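Local structure of multiple antibiotic resistance protein MarR (Escherichia coli, 1JGS) at residues 52-55 against 56-60. The protein represses transcription of the marRAB operon, which is involved in activating antibiotic resistance and oxidative stress genes, by binding to the marO operator/promoter site. Residues are numbered along the deposited sequence; the frame is centred on the assembly and turned at random.
Sequences VELK and KVLSV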
ATOM      1  N   VAL A  52      17.187  -5.401   5.696  1.00 50.69           N
ATOM      2  CA  VAL A  52      16.424  -4.768   6.767  1.00 50.69           C
ATOM      3  C   VAL A  52      15.934  -3.376   6.371  1.00 50.69           C
ATOM      4  O   VAL A  52      14.786  -3.022   6.640  1.00 50.69           O
ATOM      5  CB  VAL A  52      17.246  -4.664   8.047  1.00 56.43           C
ATOM      6  CG1 VAL A  52      16.412  -4.012   9.130  1.00 56.43           C
ATOM      7  CG2 VAL A  52      17.711  -6.054   8.480  1.00 56.43           C
ATOM      8  N   GLU A  53      16.799  -2.584   5.740  1.00 44.74           N
ATOM      9  CA  GLU A  53      16.403  -1.249   5.293  1.00 44.74           C
ATOM     10  C   GLU A  53      15.286  -1.438   4.260  1.00 44.74           C
ATOM     11  O   GLU A  53      14.291  -0.710   4.246  1.00 44.74           O
ATOM     12  CB  GLU A  53      17.589  -0.530   4.646  1.00 89.17           C
ATOM     13  CG  GLU A  53      17.297   0.893   4.177  1.00 89.17           C
ATOM     14  CD  GLU A  53      17.280   1.905   5.310  1.00 89.17           C
ATOM     15  OE1 GLU A  53      16.445   1.764   6.230  1.00 89.17           O
ATOM     16  OE2 GLU A  53      18.104   2.845   5.279  1.00 89.17           O
ATOM     17  N   LEU A  54      15.457  -2.431   3.394  1.00 41.66           N
ATOM     18  CA  LEU A  54      14.461  -2.721   2.375  1.00 41.66           C
ATOM     19  C   LEU A  54      13.162  -3.152   3.067  1.00 41.66           C
ATOM     20  O   LEU A  54      12.054  -2.830   2.624  1.00 41.66           O
ATOM     21  CB  LEU A  54      14.977  -3.837   1.457  1.00 44.47           C
ATOM     22  CG  LEU A  54      14.075  -4.292   0.308  1.00 44.47           C
ATOM     23  CD1 LEU A  54      13.686  -3.109  -0.567  1.00 44.47           C
ATOM     24  CD2 LEU A  54      14.820  -5.345  -0.503  1.00 44.47           C
ATOM     25  N   LYS A  55      13.315  -3.882   4.165  1.00 54.28           N
ATOM     26  CA  LYS A  55      12.180  -4.360   4.946  1.00 54.28           C
ATOM     27  C   LYS A  55      11.369  -3.163   5.454  1.00 54.28           C
ATOM     28  O   LYS A  55      10.136  -3.174   5.445  1.00 54.28           O
ATOM     29  CB  LYS A  55      12.693  -5.198   6.131  1.00 53.54           C
ATOM     30  CG  LYS A  55      11.605  -5.777   7.024  1.00 53.54           C
ATOM     31  CD  LYS A  55      11.969  -5.619   8.497  1.00 53.54           C
ATOM     32  CE  LYS A  55      10.804  -6.015   9.418  1.00 53.54           C
ATOM     33  NZ  LYS A  55       9.534  -5.230   9.183  1.00 53.54           N
ATOM     34  N   LYS A  56      12.077  -2.126   5.889  1.00 55.89           N
ATOM     35  CA  LYS A  56      11.445  -0.917   6.407  1.00 55.89           C
ATOM     36  C   LYS A  56      10.777  -0.114   5.304  1.00 55.89           C
ATOM     37  O   LYS A  56       9.678   0.405   5.485  1.00 55.89           O
ATOM     38  CB  LYS A  56      12.477  -0.024   7.106  1.00 90.82           C
ATOM     39  CG  LYS A  56      13.114  -0.627   8.347  1.00 90.82           C
ATOM     40  CD  LYS A  56      14.012   0.390   9.056  1.00 90.82           C
ATOM     41  CE  LYS A  56      13.212   1.568   9.616  1.00 90.82           C
ATOM     42  NZ  LYS A  56      12.240   1.144  10.670  1.00 90.82           N
ATOM     43  N   VAL A  57      11.448  -0.005   4.162  1.00 51.21           N
ATOM     44  CA  VAL A  57      10.909   0.754   3.041  1.00 51.21           C
ATOM     45  C   VAL A  57       9.642   0.143   2.461  1.00 51.21           C
ATOM     46  O   VAL A  57       8.760   0.858   2.004  1.00 51.21           O
ATOM     47  CB  VAL A  57      11.929   0.862   1.908  1.00 72.29           C
ATOM     48  CG1 VAL A  57      11.330   1.638   0.748  1.00 72.29           C
ATOM     49  CG2 VAL A  57      13.192   1.530   2.418  1.00 72.29           C
ATOM     50  N   LEU A  58       9.562  -1.183   2.469  1.00 55.82           N
ATOM     51  CA  LEU A  58       8.408  -1.875   1.915  1.00 55.82           C
ATOM     52  C   LEU A  58       7.291  -2.109   2.929  1.00 55.82           C
ATOM     53  O   LEU A  58       6.144  -2.338   2.537  1.00 55.82           O
ATOM     54  CB  LEU A  58       8.850  -3.223   1.333  1.00 42.64           C
ATOM     55  CG  LEU A  58       9.750  -3.219   0.092  1.00 42.64           C
ATOM     56  CD1 LEU A  58      10.302  -4.623  -0.127  1.00 42.64           C
ATOM     57  CD2 LEU A  58       8.958  -2.737  -1.135  1.00 42.64           C
ATOM     58  N   SER A  59       7.625  -2.049   4.221  1.00 57.55           N
ATOM     59  CA  SER A  59       6.652  -2.289   5.295  1.00 57.55           C
ATOM     60  C   SER A  59       6.126  -3.696   5.083  1.00 57.55           C
ATOM     61  O   SER A  59       4.963  -3.892   4.748  1.00 57.55           O
ATOM     62  CB  SER A  59       5.489  -1.296   5.222  1.00 69.01           C
ATOM     63  OG  SER A  59       5.920   0.030   5.482  1.00 69.01           O
ATOM     64  N   VAL A  60       6.995  -4.675   5.286  1.00 48.95           N
ATOM     65  CA  VAL A  60       6.632  -6.068   5.070  1.00 48.95           C
ATOM     66  C   VAL A  60       7.244  -6.965   6.133  1.00 48.95           C
ATOM     67  O   VAL A  60       8.174  -6.569   6.851  1.00 48.95           O
ATOM     68  CB  VAL A  60       7.125  -6.524   3.666  1.00 70.40           C
ATOM     69  CG1 VAL A  60       6.985  -8.023   3.506  1.00 70.40           C
ATOM     70  CG2 VAL A  60       6.336  -5.795   2.575  1.00 70.40           C
TER
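Lys55 reaches past the end of its own helix to Val60, where its NZ donates a hydrogen bond of 3.0 Å to Val60 O, tilted 22° from the carbonyl plane. The chain starts extended, with CG anti to the backbone N (chi1 -179°), then bends at chi2 and once more at chi4, bringing the ammonium to the carbonyl. A long, flexible lysine suits this span, and its side chain also touches Leu62 and Leu65 of helix 62-74.

The backbone bonds are those of an alpha-helix: Lys56 N to Val52 O, Val57 N to Glu53 O at 2.9 Å, and Leu58 N to Leu54 O. At the C-terminal end of the helix a Schellman motif forms around Ser59, whose phi is positive. Its bonds are weak: Val60 N to Lys55 O (3.5 Å) and Ser59 N to Lys56 O (3.4 Å). Ser59 N also bonds weakly to Lys55 O.

Leu54 and Leu58, one turn apart, lie side by side, their CD1 atoms 3.7 Å apart. Their first torsions differ: CG is anti to N in Leu54 but anti to the carbonyl carbon in Leu58, whose CG also lies 3.4 Å from Leu54 O. Branched and apolar, both pack on helices 34-46 and 62-74. Glu53 OE1 and Lys56 NZ, oppositely charged, stay 6.1 Å apart, too far for a salt bridge.

Val52 belongs to a salicylate pocket on the winged helix-turn-helix domain, where the Schellman turn ends helix 51-58 and starts the link to 62-74, the MarR-family recognition helix.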